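Local coordinates for protein aldose-aldose oxidoreductase (Caulobacter crescentus, PDB 5A04) that catalyses the oxidation of one aldose coupled to the reduction of another, probably by passing hydride through a bound NADP(H) cofactor, at residues N248-S253 / D262-Y267; A137-A142 / Q268-R273; L12-Y17 / E43-Y48. All blocks are in the same frame, centred on the assembly; numbering follows the deposited sequence.

Contact 1: residues N248-S253 / D262-Y267; sequences NRYRVS and DPATSY. With NDP (NADPH dihydro-nicotinamide-adenine-dinucleotide phosphate), chain G.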
loop_
_atom_site.group_PDB
_atom_site.type_symbol
_atom_site.label_atom_id
_atom_site.label_comp_id
_atom_site.label_asym_id
_atom_site.label_seq_id
_atom_site.Cartn_x
_atom_site.Cartn_y
_atom_site.Cartn_z
ATOM N N ASN A 248 -9.041 1.925 -5.605
ATOM C CA ASN A 248 -10.082 1.967 -4.599
ATOM C C ASN A 248 -10.090 0.650 -3.885
ATOM O O ASN A 248 -10.731 -0.298 -4.332
ATOM C CB ASN A 248 -11.456 2.246 -5.223
ATOM C CG ASN A 248 -12.518 2.543 -4.169
ATOM O OD1 ASN A 248 -12.692 1.787 -3.224
ATOM N ND2 ASN A 248 -13.192 3.677 -4.306
ATOM N N ARG A 249 -9.381 0.574 -2.769
ATOM C CA ARG A 249 -9.197 -0.729 -2.152
ATOM C C ARG A 249 -8.640 -0.622 -0.758
ATOM O O ARG A 249 -8.036 0.386 -0.390
ATOM C CB ARG A 249 -8.247 -1.578 -3.009
ATOM C CG ARG A 249 -6.828 -0.990 -3.113
ATOM C CD ARG A 249 -5.961 -1.820 -4.063
ATOM N NE ARG A 249 -4.544 -1.482 -3.923
ATOM C CZ ARG A 249 -3.550 -2.357 -4.051
ATOM N NH1 ARG A 249 -3.807 -3.629 -4.344
ATOM N NH2 ARG A 249 -2.292 -1.954 -3.893
ATOM N N TYR A 250 -8.844 -1.673 0.023
ATOM C CA TYR A 250 -8.024 -1.844 1.209
ATOM C C TYR A 250 -7.826 -3.299 1.554
ATOM O O TYR A 250 -8.643 -4.151 1.191
ATOM C CB TYR A 250 -8.604 -1.078 2.411
ATOM C CG TYR A 250 -9.989 -1.422 2.933
ATOM C CD1 TYR A 250 -10.252 -2.629 3.586
ATOM C CD2 TYR A 250 -11.017 -0.486 2.853
ATOM C CE1 TYR A 250 -11.518 -2.900 4.109
ATOM C CE2 TYR A 250 -12.273 -0.747 3.372
ATOM C CZ TYR A 250 -12.514 -1.948 4.005
ATOM O OH TYR A 250 -13.774 -2.173 4.536
ATOM N N ARG A 251 -6.699 -3.579 2.218
ATOM C CA ARG A 251 -6.465 -4.872 2.845
ATOM C C ARG A 251 -6.068 -4.630 4.293
ATOM O O ARG A 251 -5.188 -3.804 4.564
ATOM C CB ARG A 251 -5.368 -5.674 2.132
ATOM C CG ARG A 251 -5.138 -7.020 2.824
ATOM C CD ARG A 251 -3.964 -7.790 2.263
ATOM N NE ARG A 251 -4.177 -8.188 0.877
ATOM C CZ ARG A 251 -3.356 -8.986 0.202
ATOM N NH1 ARG A 251 -2.257 -9.463 0.783
ATOM N NH2 ARG A 251 -3.628 -9.299 -1.055
ATOM N N VAL A 252 -6.727 -5.317 5.219
ATOM C CA VAL A 252 -6.341 -5.265 6.622
ATOM C C VAL A 252 -5.802 -6.650 6.997
ATOM O O VAL A 252 -6.398 -7.672 6.646
ATOM C CB VAL A 252 -7.525 -4.815 7.537
ATOM C CG1 VAL A 252 -8.805 -5.607 7.245
ATOM C CG2 VAL A 252 -7.143 -4.883 9.031
ATOM N N SER A 253 -4.641 -6.673 7.653
ATOM C CA SER A 253 -3.949 -7.930 7.959
ATOM C C SER A 253 -3.516 -8.013 9.418
ATOM O O SER A 253 -3.107 -7.012 10.020
ATOM C CB SER A 253 -2.703 -8.107 7.081
ATOM O OG SER A 253 -2.948 -7.837 5.715
ATOM N N ASP A 262 -11.866 -4.837 -3.033
ATOM C CA ASP A 262 -11.404 -4.107 -4.213
ATOM C C ASP A 262 -12.385 -4.345 -5.365
ATOM O O ASP A 262 -12.430 -5.444 -5.912
ATOM C CB ASP A 262 -9.990 -4.565 -4.588
ATOM C CG ASP A 262 -9.384 -3.770 -5.729
ATOM O OD1 ASP A 262 -10.016 -2.819 -6.246
ATOM O OD2 ASP A 262 -8.241 -4.105 -6.110
ATOM N N PRO A 263 -13.182 -3.326 -5.728
ATOM C CA PRO A 263 -13.232 -1.976 -5.146
ATOM C C PRO A 263 -13.842 -1.979 -3.742
ATOM O O PRO A 263 -14.678 -2.820 -3.443
ATOM C CB PRO A 263 -14.137 -1.214 -6.120
ATOM C CG PRO A 263 -15.081 -2.276 -6.626
ATOM C CD PRO A 263 -14.212 -3.510 -6.772
ATOM N N ALA A 264 -13.427 -1.048 -2.896
ATOM C CA ALA A 264 -13.857 -1.048 -1.500
ATOM C C ALA A 264 -14.990 -0.055 -1.201
ATOM O O ALA A 264 -15.927 -0.375 -0.467
ATOM C CB ALA A 264 -12.655 -0.747 -0.584
ATOM N N THR A 265 -14.905 1.153 -1.753
ATOM C CA THR A 265 -15.813 2.230 -1.318
ATOM C C THR A 265 -16.507 2.873 -2.517
ATOM O O THR A 265 -16.922 4.034 -2.493
ATOM C CB THR A 265 -15.048 3.298 -0.505
ATOM O OG1 THR A 265 -14.041 3.880 -1.326
ATOM C CG2 THR A 265 -14.388 2.663 0.734
ATOM N N SER A 266 -16.629 2.090 -3.575
ATOM C CA SER A 266 -17.320 2.523 -4.782
ATOM C C SER A 266 -18.836 2.523 -4.574
ATOM O O SER A 266 -19.324 2.040 -3.558
ATOM C CB SER A 266 -16.940 1.608 -5.932
ATOM O OG SER A 266 -17.110 0.260 -5.541
ATOM N N TYR A 267 -19.579 3.072 -5.530
ATOM C CA TYR A 267 -21.044 3.114 -5.417
ATOM C C TYR A 267 -21.637 1.703 -5.469
ATOM O O TYR A 267 -22.640 1.402 -4.817
ATOM C CB TYR A 267 -21.649 3.985 -6.528
ATOM C CG TYR A 267 -21.192 5.436 -6.551
ATOM C CD1 TYR A 267 -20.794 6.094 -5.385
ATOM C CD2 TYR A 267 -21.175 6.159 -7.742
ATOM C CE1 TYR A 267 -20.390 7.421 -5.414
ATOM C CE2 TYR A 267 -20.765 7.488 -7.776
ATOM C CZ TYR A 267 -20.369 8.111 -6.608
ATOM O OH TYR A 267 -19.962 9.428 -6.630
HETATM P PA NDP G . -21.026 18.970 -8.306
HETATM O O1A NDP G . -20.115 20.044 -8.791
HETATM O O2A NDP G . -21.439 17.883 -9.259
HETATM O O5B NDP G . -22.394 19.624 -7.669
HETATM C C5B NDP G . -22.041 20.648 -6.782
HETATM C C4B NDP G . -23.314 21.492 -6.623
HETATM O O4B NDP G . -23.194 22.390 -5.518
HETATM C C3B NDP G . -23.527 22.356 -7.888
HETATM O O3B NDP G . -24.227 21.657 -8.869
HETATM C C2B NDP G . -24.453 23.445 -7.332
HETATM O O2B NDP G . -25.692 23.046 -7.228
HETATM C C1B NDP G . -23.916 23.561 -5.842
HETATM N N9A NDP G . -23.067 24.740 -5.645
HETATM C C8A NDP G . -23.296 25.796 -4.769
HETATM N N7A NDP G . -22.345 26.749 -4.834
HETATM C C5A NDP G . -21.454 26.285 -5.805
HETATM C C6A NDP G . -20.259 26.820 -6.323
HETATM N N6A NDP G . -19.781 28.026 -5.860
HETATM N N1A NDP G . -19.543 26.168 -7.289
HETATM C C2A NDP G . -20.086 24.962 -7.701
HETATM N N3A NDP G . -21.195 24.330 -7.301
HETATM C C4A NDP G . -21.884 25.028 -6.332
HETATM O O3 NDP G . -20.129 18.344 -7.057
HETATM P PN NDP G . -20.522 16.844 -6.562
HETATM O O1N NDP G . -21.968 16.659 -6.338
HETATM O O2N NDP G . -19.601 15.780 -7.118
HETATM O O5D NDP G . -19.855 16.936 -4.937
HETATM C C5D NDP G . -20.560 17.808 -4.099
HETATM C C4D NDP G . -20.256 17.376 -2.637
HETATM O O4D NDP G . -20.591 15.961 -2.497
HETATM C C3D NDP G . -18.721 17.485 -2.304
HETATM O O3D NDP G . -18.549 17.847 -0.921
HETATM C C2D NDP G . -18.212 16.066 -2.513
HETATM O O2D NDP G . -17.124 15.754 -1.661
HETATM C C1D NDP G . -19.464 15.244 -2.046
HETATM N N1N NDP G . -19.505 13.948 -2.728
HETATM C C2N NDP G . -19.630 12.781 -1.991
HETATM C C3N NDP G . -19.692 11.583 -2.645
HETATM C C7N NDP G . -19.820 10.349 -1.871
HETATM O O7N NDP G . -19.714 9.226 -2.398
HETATM N N7N NDP G . -20.077 10.431 -0.506
HETATM C C4N NDP G . -19.630 11.476 -4.129
HETATM C C5N NDP G . -19.455 12.765 -4.814
HETATM C C6N NDP G . -19.408 13.911 -4.137
HETATM P P2B NDP G . -26.936 24.162 -7.647
HETATM O O1X NDP G . -26.553 25.339 -6.780
HETATM O O2X NDP G . -26.661 24.291 -9.114
HETATM O O3X NDP G . -28.200 23.404 -7.245
HETATM O O HOH W 1 -8.399 -0.606 -7.009
HETATM O O HOH W 2 -6.432 -5.166 -4.509
#

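Contact 2: residues A137-A142 / Q268-R273; sequences AHNIEA and QGQAMR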
loop_
_atom_site.group_PDB
_atom_site.type_symbol
_atom_site.label_atom_id
_atom_site.label_comp_id
_atom_site.label_asym_id
_atom_site.label_seq_id
_atom_site.Cartn_x
_atom_site.Cartn_y
_atom_site.Cartn_z
ATOM N N ALA A 137 -22.319 -3.318 2.640
ATOM C CA ALA A 137 -22.294 -4.695 3.151
ATOM C C ALA A 137 -20.891 -5.267 3.348
ATOM O O ALA A 137 -20.598 -5.881 4.384
ATOM C CB ALA A 137 -23.089 -5.613 2.208
ATOM N N HIS A 138 -20.028 -5.069 2.362
ATOM C CA HIS A 138 -18.675 -5.632 2.444
ATOM C C HIS A 138 -17.850 -4.932 3.513
ATOM O O HIS A 138 -17.098 -5.577 4.244
ATOM C CB HIS A 138 -17.964 -5.549 1.091
ATOM C CG HIS A 138 -18.687 -6.261 -0.016
ATOM N ND1 HIS A 138 -19.894 -5.823 -0.517
ATOM C CD2 HIS A 138 -18.366 -7.372 -0.725
ATOM C CE1 HIS A 138 -20.292 -6.638 -1.480
ATOM N NE2 HIS A 138 -19.384 -7.588 -1.627
ATOM N N ASN A 139 -17.983 -3.615 3.608
ATOM C CA ASN A 139 -17.267 -2.871 4.650
ATOM C C ASN A 139 -17.699 -3.309 6.044
ATOM O O ASN A 139 -16.871 -3.519 6.931
ATOM C CB ASN A 139 -17.478 -1.362 4.467
ATOM C CG ASN A 139 -16.619 -0.794 3.365
ATOM O OD1 ASN A 139 -15.516 -0.303 3.622
ATOM N ND2 ASN A 139 -17.096 -0.879 2.125
ATOM N N ILE A 140 -19.003 -3.462 6.238
ATOM C CA ILE A 140 -19.524 -3.930 7.512
ATOM C C ILE A 140 -18.953 -5.312 7.856
ATOM O O ILE A 140 -18.532 -5.550 8.988
ATOM C CB ILE A 140 -21.058 -3.960 7.485
ATOM C CG1 ILE A 140 -21.587 -2.520 7.460
ATOM C CG2 ILE A 140 -21.609 -4.693 8.693
ATOM C CD1 ILE A 140 -23.072 -2.423 7.221
ATOM N N GLU A 141 -18.892 -6.194 6.861
ATOM C CA GLU A 141 -18.317 -7.531 7.045
ATOM C C GLU A 141 -16.833 -7.481 7.456
ATOM O O GLU A 141 -16.416 -8.209 8.357
ATOM C CB GLU A 141 -18.479 -8.351 5.764
ATOM C CG GLU A 141 -18.088 -9.825 5.915
ATOM C CD GLU A 141 -19.214 -10.708 6.453
ATOM O OE1 GLU A 141 -20.371 -10.251 6.557
ATOM O OE2 GLU A 141 -18.933 -11.882 6.778
ATOM N N ALA A 142 -16.053 -6.619 6.807
ATOM C CA ALA A 142 -14.632 -6.458 7.152
ATOM C C ALA A 142 -14.459 -5.969 8.588
ATOM O O ALA A 142 -13.659 -6.509 9.355
ATOM C CB ALA A 142 -13.948 -5.481 6.186
ATOM N N GLN A 268 -21.013 0.842 -6.271
ATOM C CA GLN A 268 -21.382 -0.561 -6.346
ATOM C C GLN A 268 -20.175 -1.381 -6.796
ATOM O O GLN A 268 -19.115 -0.831 -7.104
ATOM C CB GLN A 268 -22.549 -0.761 -7.320
ATOM C CG GLN A 268 -22.306 -0.132 -8.689
ATOM C CD GLN A 268 -23.527 -0.211 -9.602
ATOM O OE1 GLN A 268 -24.555 -0.791 -9.244
ATOM N NE2 GLN A 268 -23.415 0.377 -10.787
ATOM N N GLY A 269 -20.340 -2.692 -6.838
ATOM C CA GLY A 269 -19.324 -3.552 -7.432
ATOM C C GLY A 269 -18.271 -4.091 -6.481
ATOM O O GLY A 269 -17.330 -4.765 -6.921
ATOM N N GLN A 270 -18.434 -3.816 -5.187
ATOM C CA GLN A 270 -17.538 -4.355 -4.152
ATOM C C GLN A 270 -17.279 -5.857 -4.306
ATOM O O GLN A 270 -18.200 -6.637 -4.567
ATOM C CB GLN A 270 -18.114 -4.102 -2.754
ATOM C CG GLN A 270 -17.759 -2.741 -2.149
ATOM C CD GLN A 270 -18.617 -1.599 -2.672
ATOM O OE1 GLN A 270 -19.440 -1.771 -3.582
ATOM N NE2 GLN A 270 -18.441 -0.420 -2.080
ATOM N N ALA A 271 -16.018 -6.250 -4.150
ATOM C CA ALA A 271 -15.635 -7.661 -4.138
ATOM C C ALA A 271 -14.656 -7.884 -2.998
ATOM O O ALA A 271 -13.657 -7.181 -2.904
ATOM C CB ALA A 271 -15.014 -8.075 -5.474
ATOM N N MET A 272 -14.942 -8.860 -2.142
ATOM C CA MET A 272 -14.090 -9.145 -0.985
ATOM C C MET A 272 -13.377 -10.492 -1.122
ATOM O O MET A 272 -13.956 -11.470 -1.589
ATOM C CB MET A 272 -14.921 -9.108 0.304
ATOM C CG MET A 272 -14.243 -9.741 1.527
ATOM S SD MET A 272 -15.266 -9.616 3.027
ATOM C CE MET A 272 -15.134 -7.882 3.384
ATOM N N ARG A 273 -12.104 -10.527 -0.738
ATOM C CA ARG A 273 -11.337 -11.770 -0.701
ATOM C C ARG A 273 -10.712 -11.877 0.684
ATOM O O ARG A 273 -10.309 -10.864 1.261
ATOM C CB ARG A 273 -10.273 -11.763 -1.806
ATOM C CG ARG A 273 -9.432 -13.018 -1.929
ATOM C CD ARG A 273 -8.603 -12.959 -3.213
ATOM N NE ARG A 273 -7.558 -11.934 -3.161
ATOM C CZ ARG A 273 -6.272 -12.172 -3.398
ATOM N NH1 ARG A 273 -5.865 -13.400 -3.700
ATOM N NH2 ARG A 273 -5.386 -11.184 -3.329
#

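Contact 3: residues L12-Y17 / E43-Y48; sequences LGLGYY and EKLKTY. With NDP (NADPH dihydro-nicotinamide-adenine-dinucleotide phosphate), chain G.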
loop_
_atom_site.group_PDB
_atom_site.type_symbol
_atom_site.label_atom_id
_atom_site.label_comp_id
_atom_site.label_asym_id
_atom_site.label_seq_id
_atom_site.Cartn_x
_atom_site.Cartn_y
_atom_site.Cartn_z
ATOM N N LEU A 12 -29.783 20.008 -0.659
ATOM C CA LEU A 12 -29.227 21.325 -0.926
ATOM C C LEU A 12 -27.958 21.184 -1.762
ATOM O O LEU A 12 -26.983 20.578 -1.320
ATOM C CB LEU A 12 -28.952 22.058 0.400
ATOM C CG LEU A 12 -28.560 23.540 0.323
ATOM C CD1 LEU A 12 -28.891 24.226 1.660
ATOM C CD2 LEU A 12 -27.083 23.704 0.015
ATOM N N GLY A 13 -27.985 21.754 -2.966
ATOM C CA GLY A 13 -26.881 21.654 -3.917
ATOM C C GLY A 13 -27.153 20.546 -4.918
ATOM O O GLY A 13 -26.756 19.401 -4.703
ATOM N N LEU A 14 -27.841 20.877 -6.008
ATOM C CA LEU A 14 -28.334 19.852 -6.936
ATOM C C LEU A 14 -27.300 19.548 -8.034
ATOM O O LEU A 14 -27.525 19.767 -9.242
ATOM C CB LEU A 14 -29.682 20.287 -7.528
ATOM C CG LEU A 14 -30.770 20.609 -6.485
ATOM C CD1 LEU A 14 -32.116 20.941 -7.135
ATOM C CD2 LEU A 14 -30.942 19.471 -5.454
ATOM N N GLY A 15 -26.158 19.029 -7.598
ATOM C CA GLY A 15 -25.096 18.630 -8.501
ATOM C C GLY A 15 -25.115 17.141 -8.773
ATOM O O GLY A 15 -26.143 16.493 -8.600
ATOM N N TYR A 16 -23.981 16.602 -9.221
ATOM C CA TYR A 16 -23.902 15.195 -9.612
ATOM C C TYR A 16 -24.306 14.238 -8.500
ATOM O O TYR A 16 -25.168 13.389 -8.687
ATOM C CB TYR A 16 -22.492 14.847 -10.077
ATOM C CG TYR A 16 -22.342 13.374 -10.360
ATOM C CD1 TYR A 16 -22.831 12.831 -11.532
ATOM C CD2 TYR A 16 -21.737 12.522 -9.439
ATOM C CE1 TYR A 16 -22.714 11.476 -11.801
ATOM C CE2 TYR A 16 -21.611 11.164 -9.698
ATOM C CZ TYR A 16 -22.100 10.654 -10.882
ATOM O OH TYR A 16 -21.983 9.302 -11.148
ATOM N N TYR A 17 -23.682 14.355 -7.336
ATOM C CA TYR A 17 -23.955 13.366 -6.296
ATOM C C TYR A 17 -25.402 13.457 -5.825
ATOM O O TYR A 17 -26.084 12.435 -5.651
ATOM C CB TYR A 17 -22.995 13.546 -5.115
ATOM C CG TYR A 17 -23.010 12.377 -4.154
ATOM C CD1 TYR A 17 -22.638 11.107 -4.578
ATOM C CD2 TYR A 17 -23.377 12.548 -2.825
ATOM C CE1 TYR A 17 -22.622 10.033 -3.690
ATOM C CE2 TYR A 17 -23.375 11.482 -1.932
ATOM C CZ TYR A 17 -23.000 10.227 -2.380
ATOM O OH TYR A 17 -23.004 9.177 -1.503
ATOM N N GLU A 43 -33.476 26.665 -12.918
ATOM C CA GLU A 43 -33.921 25.640 -13.858
ATOM C C GLU A 43 -33.882 24.252 -13.222
ATOM O O GLU A 43 -34.702 23.399 -13.545
ATOM C CB GLU A 43 -33.076 25.664 -15.132
ATOM C CG GLU A 43 -33.539 24.674 -16.206
ATOM C CD GLU A 43 -35.011 24.847 -16.578
ATOM O OE1 GLU A 43 -35.486 26.007 -16.655
ATOM O OE2 GLU A 43 -35.698 23.816 -16.787
ATOM N N LYS A 44 -32.943 24.031 -12.305
ATOM C CA LYS A 44 -32.862 22.743 -11.608
ATOM C C LYS A 44 -34.043 22.539 -10.659
ATOM O O LYS A 44 -34.545 21.428 -10.501
ATOM C CB LYS A 44 -31.547 22.629 -10.827
ATOM C CG LYS A 44 -30.325 22.409 -11.692
ATOM C CD LYS A 44 -29.086 22.204 -10.818
ATOM C CE LYS A 44 -27.823 22.253 -11.638
ATOM N NZ LYS A 44 -26.607 22.119 -10.768
ATOM N N LEU A 45 -34.482 23.613 -10.014
ATOM C CA LEU A 45 -35.637 23.521 -9.136
ATOM C C LEU A 45 -36.874 23.116 -9.941
ATOM O O LEU A 45 -37.702 22.330 -9.480
ATOM C CB LEU A 45 -35.877 24.849 -8.416
ATOM C CG LEU A 45 -34.813 25.238 -7.393
ATOM C CD1 LEU A 45 -35.077 26.665 -6.889
ATOM C CD2 LEU A 45 -34.825 24.248 -6.230
ATOM N N LYS A 46 -36.984 23.646 -11.150
ATOM C CA LYS A 46 -38.107 23.302 -12.016
ATOM C C LYS A 46 -37.997 21.848 -12.451
ATOM O O LYS A 46 -38.928 21.056 -12.272
ATOM C CB LYS A 46 -38.145 24.225 -13.238
ATOM C CG LYS A 46 -39.211 23.837 -14.259
ATOM C CD LYS A 46 -39.166 24.753 -15.473
ATOM C CE LYS A 46 -40.112 24.282 -16.565
ATOM N NZ LYS A 46 -39.921 25.082 -17.807
ATOM N N THR A 47 -36.841 21.505 -13.004
ATOM C CA THR A 47 -36.592 20.174 -13.549
ATOM C C THR A 47 -36.800 19.073 -12.511
ATOM O O THR A 47 -37.563 18.125 -12.732
ATOM C CB THR A 47 -35.163 20.082 -14.111
ATOM O OG1 THR A 47 -35.067 20.897 -15.285
ATOM C CG2 THR A 47 -34.822 18.641 -14.478
ATOM N N TYR A 48 -36.128 19.193 -11.370
ATOM C CA TYR A 48 -36.210 18.137 -10.369
ATOM C C TYR A 48 -37.457 18.250 -9.520
ATOM O O TYR A 48 -37.943 17.252 -8.987
ATOM C CB TYR A 48 -34.951 18.144 -9.496
ATOM C CG TYR A 48 -33.738 17.774 -10.294
ATOM C CD1 TYR A 48 -33.526 16.457 -10.686
ATOM C CD2 TYR A 48 -32.829 18.739 -10.706
ATOM C CE1 TYR A 48 -32.432 16.110 -11.440
ATOM C CE2 TYR A 48 -31.723 18.400 -11.465
ATOM C CZ TYR A 48 -31.537 17.081 -11.828
ATOM O OH TYR A 48 -30.449 16.733 -12.582
HETATM P PA NDP G . -21.026 18.970 -8.306
HETATM O O1A NDP G . -20.115 20.044 -8.791
HETATM O O2A NDP G . -21.439 17.883 -9.259
HETATM O O5B NDP G . -22.394 19.624 -7.669
HETATM C C5B NDP G . -22.041 20.648 -6.782
HETATM C C4B NDP G . -23.314 21.492 -6.623
HETATM O O4B NDP G . -23.194 22.390 -5.518
HETATM C C3B NDP G . -23.527 22.356 -7.888
HETATM O O3B NDP G . -24.227 21.657 -8.869
HETATM C C2B NDP G . -24.453 23.445 -7.332
HETATM O O2B NDP G . -25.692 23.046 -7.228
HETATM C C1B NDP G . -23.916 23.561 -5.842
HETATM N N9A NDP G . -23.067 24.740 -5.645
HETATM C C8A NDP G . -23.296 25.796 -4.769
HETATM N N7A NDP G . -22.345 26.749 -4.834
HETATM C C5A NDP G . -21.454 26.285 -5.805
HETATM C C6A NDP G . -20.259 26.820 -6.323
HETATM N N6A NDP G . -19.781 28.026 -5.860
HETATM N N1A NDP G . -19.543 26.168 -7.289
HETATM C C2A NDP G . -20.086 24.962 -7.701
HETATM N N3A NDP G . -21.195 24.330 -7.301
HETATM C C4A NDP G . -21.884 25.028 -6.332
HETATM O O3 NDP G . -20.129 18.344 -7.057
HETATM P PN NDP G . -20.522 16.844 -6.562
HETATM O O1N NDP G . -21.968 16.659 -6.338
HETATM O O2N NDP G . -19.601 15.780 -7.118
HETATM O O5D NDP G . -19.855 16.936 -4.937
HETATM C C5D NDP G . -20.560 17.808 -4.099
HETATM C C4D NDP G . -20.256 17.376 -2.637
HETATM O O4D NDP G . -20.591 15.961 -2.497
HETATM C C3D NDP G . -18.721 17.485 -2.304
HETATM O O3D NDP G . -18.549 17.847 -0.921
HETATM C C2D NDP G . -18.212 16.066 -2.513
HETATM O O2D NDP G . -17.124 15.754 -1.661
HETATM C C1D NDP G . -19.464 15.244 -2.046
HETATM N N1N NDP G . -19.505 13.948 -2.728
HETATM C C2N NDP G . -19.630 12.781 -1.991
HETATM C C3N NDP G . -19.692 11.583 -2.645
HETATM C C7N NDP G . -19.820 10.349 -1.871
HETATM O O7N NDP G . -19.714 9.226 -2.398
HETATM N N7N NDP G . -20.077 10.431 -0.506
HETATM C C4N NDP G . -19.630 11.476 -4.129
HETATM C C5N NDP G . -19.455 12.765 -4.814
HETATM C C6N NDP G . -19.408 13.911 -4.137
HETATM P P2B NDP G . -26.936 24.162 -7.647
HETATM O O1X NDP G . -26.553 25.339 -6.780
HETATM O O2X NDP G . -26.661 24.291 -9.114
HETATM O O3X NDP G . -28.200 23.404 -7.245
#

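Contact 1: residues N248-S253 / D262-Y267
In the C-terminal alpha/beta domain, Asn248 of strand 247-254 holds the loop segment Asp262-Tyr267 beside the sugar site. Asn248 and Arg249 form a classic beta bulge opposite Asp160 of the neighbouring strand 156-162. Asn248 makes the polar centre of the contact. Its CG stands anti to the backbone N (chi1 -170°), and this carries the side-chain amide across to the loop. There OD1 accepts two successive backbone N-H groups, from Thr265 N at 2.7 Å and from Ala264 N at 2.9 Å. The first bond is fairly straight, 160° at the hydrogen; the second is more bent, at 138°. Both donors reach OD1 from the same face of the amide plane. This double grip limits rotation of the amide and holds the loop backbone in place. The carbonyl O of Asn248 adds a weak bond from Ala264 N and a CA-H...O contact from Pro263 CA at 3.1 Å. Pro263 follows a cis peptide bond.

Beside this, Arg249 CB packs against Asp262 CG at 3.7 Å. The two charged ends are joined through one water, 3.0 Å from Arg249 NH1 and 2.6 Å from Asp262 OD2. A second water links Asn248 N to Asp262 OD1. The direct ion pairs lie elsewhere: Arg249 with Asp160, and Asp262 with Arg251 and Arg273 of the second subunit. Ala264 CB touches the Tyr250 ring at CD2, 3.8 Å away, while Tyr250 OH bonds to Asn139. Thr265 OG1 is bonded to His161.

At the far end of this segment Tyr267 places its OH 3.2 Å from C4N of NADPH, the carbon that carries the hydride. Thr265 and Tyr267 also touch the bound glucose. A sheet-anchored loop thus lines the cleft of a two-domain oxidoreductase, where the C-terminal alpha/beta domain meets the nicotinamide and the sugar.

Contact 2: residues A137-A142 / Q268-R273
Gln270 CB sits over one face of the His138 imidazole in a CH-pi contact, 3.5 Å from the ring centroid and 15° off the ring normal. It is nearest to ND1, at 3.3 Å. The Gln270 amide plane lies 23° from that of the ring. Met272 approaches the same ring differently: its CB lies at the edge, in the ring plane, 4.0 Å from CD2. The Met272 chain then runs extended to SD and bends at its last torsion (chi3 -72°), which turns the methyl CE back to the helix. CE lies 3.1 Å from His138 O and 3.9 Å from Ala142 CB. The Met272 and Glu141 side chains cross at about a right angle, with SD 4.0 Å from Glu141 CG.

The contact joins helix 137-147 to the start of strand 272-275 in the mixed sheet of the C-terminal alpha/beta domain. No hydrogen bond spans the two segments. A serine in place of His138 would probably leave Gln270 CB and Met272 CB without the flat group they pack on and open a gap between helix and strand.

Gln136 bonds to His138 ND1, and Gln270 NE2 is held by the carbonyls of Ala264 and Ser266. Glu141 pairs with Arg283 and also accepts from Ala286 N. Ile261 of the neighbouring strand touches both His138 and Met272.

Contact 3: residues L12-Y17 / E43-Y48
Lys44 NZ and Leu14 O meet in the tight part of this contact, in a hydrogen bond of 3.0 Å. The donor stands above the carbonyl plane, 53° out of it. Extended beyond CG, the Lys44 chain runs alongside Leu14 in the opposite direction and brings NZ to O2X of the NADPH 2'-phosphate at 2.7 Å. The same phosphate accepts from Leu14 N through O3X, 2.8 Å away. A lysine and a backbone amide thus grip the group that distinguishes NADPH from NADH, consistent with use of the phosphorylated cofactor.

The turn belongs to the Rossmann fold and fits its glycine-rich GxGxxA pattern, with Gly13 and Gly15 as the glycines. Leu14 is the centre of an inverse gamma turn, and Gly15 occupies the N-cap position of helix 16-22. Gly15 CA lies 3.0 Å from NADPH O5B, where a side chain would clash. The first turn of the helix offers Tyr16 N to O2A at 2.8 Å and Tyr17 N to O1N at 3.0 Å, one on each phosphate of the diphosphate. Tyr17 lays a ring face over the nicotinamide, centred on C3N.

Away from the cofactor the packing is looser. Leu14 CD1 lies 4.3 Å from Tyr48 CD2 and 4.4 Å from Leu45 CD2, with Leu37 of strand 32-38 touching all three side chains. Leu45 and Tyr48 are themselves partly exposed on helix 42-52.

From the N terminus, contact 3 closes first, tying the turn after strand 7-12 to helix 42-52 within the Rossmann domain. The chain completes the parallel sheet with strand 127-129 before helix 137-147 opens contact 2. This loop is long and closes only at strand 272-275, after most of the mixed sheet has been laid down. Contact 1 opens and closes within it, between strand 247-254 and the loop that leads straight on into contact 2. The two adjoin, and Asn139 of contact 2 bonds to Ala264 O of contact 1. Contact 3 lies about 30 Å from contact 1, centre to centre, yet both reach the same NADPH, and Tyr267 touches Tyr16 and Tyr17 across the cleft.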